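Local coordinates for CEP104 (Gallus gallus, PDB 5JO8), which is a centriolar protein with a TOG domain that probably binds tubulin or microtubules, at residues M71-R85 with Y117-C131. Numbering follows the deposited sequence. Where two conformers were deposited one is given.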
# COMPACT_ATOMS: atom_id res chain seq x y z
N MET A 71 19.06 -10.68 -15.79
CA MET A 71 19.85 -11.60 -14.98
C MET A 71 19.55 -13.05 -15.36
O MET A 71 18.39 -13.47 -15.36
CB MET A 71 19.56 -11.41 -13.48
CG MET A 71 19.94 -10.05 -12.95
SD MET A 71 21.67 -9.64 -13.20
CE MET A 71 22.46 -11.02 -12.38
N SER A 72 20.60 -13.79 -15.68
CA SER A 72 20.46 -15.20 -16.04
C SER A 72 20.04 -16.02 -14.83
O SER A 72 20.34 -15.67 -13.69
CB SER A 72 21.78 -15.73 -16.59
OG SER A 72 21.77 -17.15 -16.66
N VAL A 73 19.33 -17.12 -15.08
CA VAL A 73 18.89 -18.00 -14.00
C VAL A 73 20.06 -18.68 -13.29
O VAL A 73 19.90 -19.19 -12.18
CB VAL A 73 17.86 -19.03 -14.48
CG1 VAL A 73 16.56 -18.34 -14.89
CG2 VAL A 73 18.44 -19.87 -15.63
N SER A 74 21.23 -18.68 -13.91
CA SER A 74 22.41 -19.29 -13.31
C SER A 74 23.09 -18.38 -12.29
O SER A 74 24.06 -18.78 -11.64
CB SER A 74 23.42 -19.70 -14.38
OG SER A 74 23.85 -18.57 -15.12
N THR A 75 22.59 -17.16 -12.14
CA THR A 75 23.15 -16.24 -11.17
C THR A 75 22.97 -16.82 -9.77
O THR A 75 21.89 -17.32 -9.45
CB THR A 75 22.42 -14.87 -11.22
OG1 THR A 75 22.44 -14.35 -12.56
CG2 THR A 75 23.06 -13.88 -10.26
N PRO A 76 24.03 -16.78 -8.93
CA PRO A 76 23.90 -17.30 -7.56
C PRO A 76 22.75 -16.64 -6.83
O PRO A 76 22.52 -15.44 -7.01
CB PRO A 76 25.23 -16.90 -6.91
CG PRO A 76 26.20 -16.96 -8.06
CD PRO A 76 25.42 -16.40 -9.24
N LYS A 77 22.02 -17.42 -6.05
CA LYS A 77 20.82 -16.91 -5.38
C LYS A 77 21.09 -15.71 -4.47
O LYS A 77 20.25 -14.82 -4.35
CB LYS A 77 20.14 -18.02 -4.59
CG LYS A 77 19.72 -19.21 -5.43
CD LYS A 77 18.75 -18.81 -6.53
CE LYS A 77 18.15 -20.04 -7.20
NZ LYS A 77 17.45 -19.73 -8.47
N GLU A 78 22.26 -15.70 -3.83
CA GLU A 78 22.60 -14.63 -2.91
C GLU A 78 22.74 -13.30 -3.66
O GLU A 78 22.32 -12.25 -3.17
CB GLU A 78 23.89 -14.98 -2.14
CG GLU A 78 24.33 -13.95 -1.12
CD GLU A 78 23.35 -13.76 0.03
OE1 GLU A 78 22.49 -14.64 0.25
OE2 GLU A 78 23.44 -12.72 0.72
N ASP A 79 23.33 -13.37 -4.85
CA ASP A 79 23.47 -12.20 -5.72
C ASP A 79 22.11 -11.70 -6.18
O ASP A 79 21.87 -10.50 -6.20
CB ASP A 79 24.31 -12.53 -6.95
CG ASP A 79 25.76 -12.84 -6.62
OD1 ASP A 79 26.20 -12.56 -5.48
OD2 ASP A 79 26.46 -13.36 -7.51
N LEU A 80 21.25 -12.63 -6.58
CA LEU A 80 19.89 -12.25 -6.95
C LEU A 80 19.12 -11.63 -5.79
O LEU A 80 18.35 -10.69 -5.99
CB LEU A 80 19.13 -13.45 -7.50
CG LEU A 80 19.68 -14.07 -8.80
CD1 LEU A 80 19.12 -15.47 -8.94
CD2 LEU A 80 19.32 -13.20 -10.01
N ARG A 81 19.30 -12.14 -4.57
CA ARG A 81 18.65 -11.54 -3.40
C ARG A 81 19.18 -10.14 -3.14
O ARG A 81 18.41 -9.22 -2.92
CB ARG A 81 18.89 -12.37 -2.13
CG ARG A 81 17.98 -13.56 -1.92
CD ARG A 81 18.27 -14.23 -0.56
NE ARG A 81 19.57 -14.90 -0.48
CZ ARG A 81 19.79 -16.17 -0.83
NH1 ARG A 81 18.79 -16.92 -1.30
NH2 ARG A 81 21.00 -16.69 -0.72
N ASN A 82 20.50 -9.99 -3.13
CA ASN A 82 21.10 -8.68 -2.89
C ASN A 82 20.64 -7.67 -3.94
O ASN A 82 20.42 -6.50 -3.63
CB ASN A 82 22.63 -8.78 -2.88
CG ASN A 82 23.15 -9.58 -1.72
OD1 ASN A 82 22.47 -9.73 -0.71
ND2 ASN A 82 24.36 -10.10 -1.86
N MET A 83 20.51 -8.12 -5.17
CA MET A 83 20.06 -7.24 -6.23
C MET A 83 18.61 -6.81 -6.01
O MET A 83 18.27 -5.65 -6.23
CB MET A 83 20.20 -7.92 -7.59
CG MET A 83 19.95 -6.99 -8.74
SD MET A 83 20.37 -7.77 -10.31
CE MET A 83 22.10 -8.16 -10.03
N LEU A 84 17.77 -7.75 -5.59
CA LEU A 84 16.38 -7.42 -5.27
C LEU A 84 16.36 -6.40 -4.15
O LEU A 84 15.61 -5.43 -4.21
CB LEU A 84 15.59 -8.67 -4.85
CG LEU A 84 14.14 -8.44 -4.40
CD1 LEU A 84 13.30 -9.65 -4.70
CD2 LEU A 84 14.03 -8.07 -2.91
N ARG A 85 17.13 -6.64 -3.09
CA ARG A 85 17.09 -5.73 -1.96
C ARG A 85 17.56 -4.34 -2.36
O ARG A 85 16.97 -3.33 -1.94
CB ARG A 85 17.92 -6.29 -0.80
CG ARG A 85 17.49 -7.68 -0.36
CD ARG A 85 16.14 -7.68 0.32
NE ARG A 85 15.76 -8.99 0.86
CZ ARG A 85 15.77 -9.31 2.15
NH1 ARG A 85 16.15 -8.42 3.06
NH2 ARG A 85 15.40 -10.53 2.53
N TYR A 117 10.37 -11.40 -11.31
CA TYR A 117 11.73 -11.70 -10.86
C TYR A 117 11.77 -12.75 -9.75
O TYR A 117 12.48 -13.76 -9.86
CB TYR A 117 12.38 -10.40 -10.40
CG TYR A 117 13.83 -10.46 -9.99
CD1 TYR A 117 14.85 -10.26 -10.91
CD2 TYR A 117 14.18 -10.63 -8.65
CE1 TYR A 117 16.18 -10.27 -10.53
CE2 TYR A 117 15.50 -10.63 -8.25
CZ TYR A 117 16.50 -10.46 -9.20
OH TYR A 117 17.80 -10.44 -8.77
N VAL A 118 11.05 -12.51 -8.67
CA VAL A 118 10.97 -13.51 -7.60
C VAL A 118 10.55 -14.90 -8.10
O VAL A 118 11.26 -15.87 -7.81
CB VAL A 118 10.13 -13.01 -6.41
CG1 VAL A 118 9.94 -14.13 -5.39
CG2 VAL A 118 10.81 -11.82 -5.76
N PRO A 119 9.46 -15.01 -8.88
CA PRO A 119 9.11 -16.35 -9.38
C PRO A 119 10.12 -16.93 -10.36
O PRO A 119 10.38 -18.14 -10.30
CB PRO A 119 7.78 -16.12 -10.11
CG PRO A 119 7.24 -14.88 -9.56
CD PRO A 119 8.40 -14.03 -9.18
N LYS A 120 10.67 -16.10 -11.24
CA LYS A 120 11.67 -16.55 -12.22
C LYS A 120 12.84 -17.24 -11.52
O LYS A 120 13.32 -18.30 -11.95
CB LYS A 120 12.18 -15.38 -13.07
CG LYS A 120 13.32 -15.73 -14.04
CD LYS A 120 13.75 -14.50 -14.83
CE LYS A 120 15.03 -14.74 -15.64
NZ LYS A 120 15.50 -13.48 -16.32
N HIS A 121 13.29 -16.63 -10.42
CA HIS A 121 14.50 -17.07 -9.73
C HIS A 121 14.22 -17.91 -8.48
O HIS A 121 15.15 -18.28 -7.76
CB HIS A 121 15.37 -15.86 -9.37
CG HIS A 121 15.86 -15.11 -10.57
ND1 HIS A 121 16.79 -15.65 -11.45
CD2 HIS A 121 15.54 -13.89 -11.06
CE1 HIS A 121 17.02 -14.78 -12.42
NE2 HIS A 121 16.28 -13.71 -12.21
N LYS A 122 12.95 -18.22 -8.26
CA LYS A 122 12.50 -19.06 -7.15
C LYS A 122 13.05 -18.57 -5.81
O LYS A 122 13.49 -19.37 -5.00
CB LYS A 122 12.91 -20.53 -7.38
CG LYS A 122 12.33 -21.13 -8.66
CD LYS A 122 12.96 -22.49 -8.96
CE LYS A 122 12.63 -22.96 -10.37
NZ LYS A 122 13.30 -24.26 -10.70
N LEU A 123 13.01 -17.27 -5.58
CA LEU A 123 13.63 -16.68 -4.40
C LEU A 123 12.82 -16.91 -3.12
O LEU A 123 13.36 -16.80 -2.02
CB LEU A 123 13.88 -15.19 -4.60
CG LEU A 123 14.93 -14.89 -5.67
CD1 LEU A 123 15.24 -13.40 -5.71
CD2 LEU A 123 16.20 -15.70 -5.43
N GLY A 124 11.54 -17.21 -3.27
CA GLY A 124 10.70 -17.52 -2.12
C GLY A 124 9.87 -16.34 -1.67
O GLY A 124 10.23 -15.18 -1.93
N LYS A 125 8.81 -16.65 -0.93
CA LYS A 125 7.80 -15.65 -0.58
C LYS A 125 8.28 -14.70 0.51
O LYS A 125 7.68 -13.63 0.69
CB LYS A 125 6.47 -16.30 -0.21
CG LYS A 125 5.88 -17.21 -1.28
CD LYS A 125 5.99 -16.63 -2.70
CE LYS A 125 5.04 -15.46 -2.90
NZ LYS A 125 3.59 -15.87 -2.85
N LEU A 126 9.35 -15.04 1.21
CA LEU A 126 9.97 -14.09 2.13
C LEU A 126 10.41 -12.84 1.36
O LEU A 126 10.27 -11.71 1.85
CB LEU A 126 11.16 -14.74 2.88
CG LEU A 126 11.94 -13.99 3.98
CD1 LEU A 126 12.82 -14.99 4.70
CD2 LEU A 126 12.81 -12.85 3.47
N GLU A 127 10.95 -13.04 0.16
CA GLU A 127 11.40 -11.90 -0.64
C GLU A 127 10.21 -11.09 -1.13
O GLU A 127 10.26 -9.86 -1.10
CB GLU A 127 12.27 -12.35 -1.81
CG GLU A 127 13.54 -13.04 -1.33
CD GLU A 127 14.40 -12.13 -0.47
OE1 GLU A 127 14.47 -10.91 -0.75
OE2 GLU A 127 15.02 -12.63 0.50
N THR A 128 9.15 -11.77 -1.54
CA THR A 128 7.92 -11.07 -1.94
C THR A 128 7.42 -10.21 -0.79
O THR A 128 7.02 -9.06 -0.97
CB THR A 128 6.82 -12.06 -2.29
OG1 THR A 128 7.36 -13.05 -3.18
CG2 THR A 128 5.65 -11.36 -2.98
N SER A 129 7.42 -10.79 0.41
CA SER A 129 6.98 -10.10 1.61
C SER A 129 7.81 -8.84 1.85
O SER A 129 7.26 -7.77 2.13
CB SER A 129 7.07 -11.02 2.82
OG SER A 129 6.79 -10.30 4.01
N HIS A 130 9.13 -8.97 1.75
CA HIS A 130 10.02 -7.83 1.88
C HIS A 130 9.64 -6.72 0.89
O HIS A 130 9.57 -5.54 1.26
CB HIS A 130 11.47 -8.27 1.65
CG HIS A 130 12.45 -7.14 1.63
ND1 HIS A 130 13.06 -6.68 2.77
CD2 HIS A 130 12.93 -6.39 0.61
CE1 HIS A 130 13.88 -5.69 2.46
NE2 HIS A 130 13.81 -5.49 1.15
N CYS A 131 9.37 -7.09 -0.36
CA CYS A 131 9.02 -6.08 -1.38
C CYS A 131 7.78 -5.30 -0.98
O CYS A 131 7.74 -4.07 -1.12
CB CYS A 131 8.75 -6.72 -2.74
SG CYS A 131 10.22 -7.49 -3.49
O HOH W 1 17.59 -18.26 -10.87
O HOH W 2 15.87 -15.93 -1.47
O HOH W 3 15.46 -3.31 0.35
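Helix 77-85 packs against both helices of the segment 117-131. It runs antiparallel to helix 117-121 at 177°, axes 11.5 Å apart, and nearly parallel to helix 125-131. A Schellman motif at Lys122 ends the first of these two helices, and Gly124 occupies the N-cap position of the second. Lys120 NZ donates to Met71 O and holds the loop before helix 77-85. Lys77, in the first turn of that helix, donates through NZ to His121 O (2.8 Å) from above the carbonyl plane. A water joins Val73 O, Lys77 NZ and His121 ND1. The His121 ring carries Leu80 CD2 over its centre, 3.7 Å from the centroid, while the aliphatic part of Lys120 covers the opposite face. Tyr117 CG is anti to the backbone N (chi1 -176°), which sends the ring across to helix 77-85. Its OH donates to Leu80 O (2.8 Å) in the carbonyl plane, although that oxygen already accepts from Leu84 N. The antiparallel helices 77-94 and 100-121, with helix 125-142 beside them, are part of the row of helices of a TOG domain, a fold built of HEAT repeats. Leu84 is a knob in the hole formed by Tyr117, Val118, Glu127 and Cys131. Its CD1 is tight against Val118 CG2 (3.5 Å), and Ile113 also touches Leu84. At the far end Arg85 grips Glu127 side-on: NE to OE1 (2.8 Å) on the syn lone pair, NH2 to OE2 (2.9 Å). A bend at chi2 (-70°) lets the guanidinium lie flat on His130, centres 4.0 Å apart. A further water links His130 NE2 to Arg85 O.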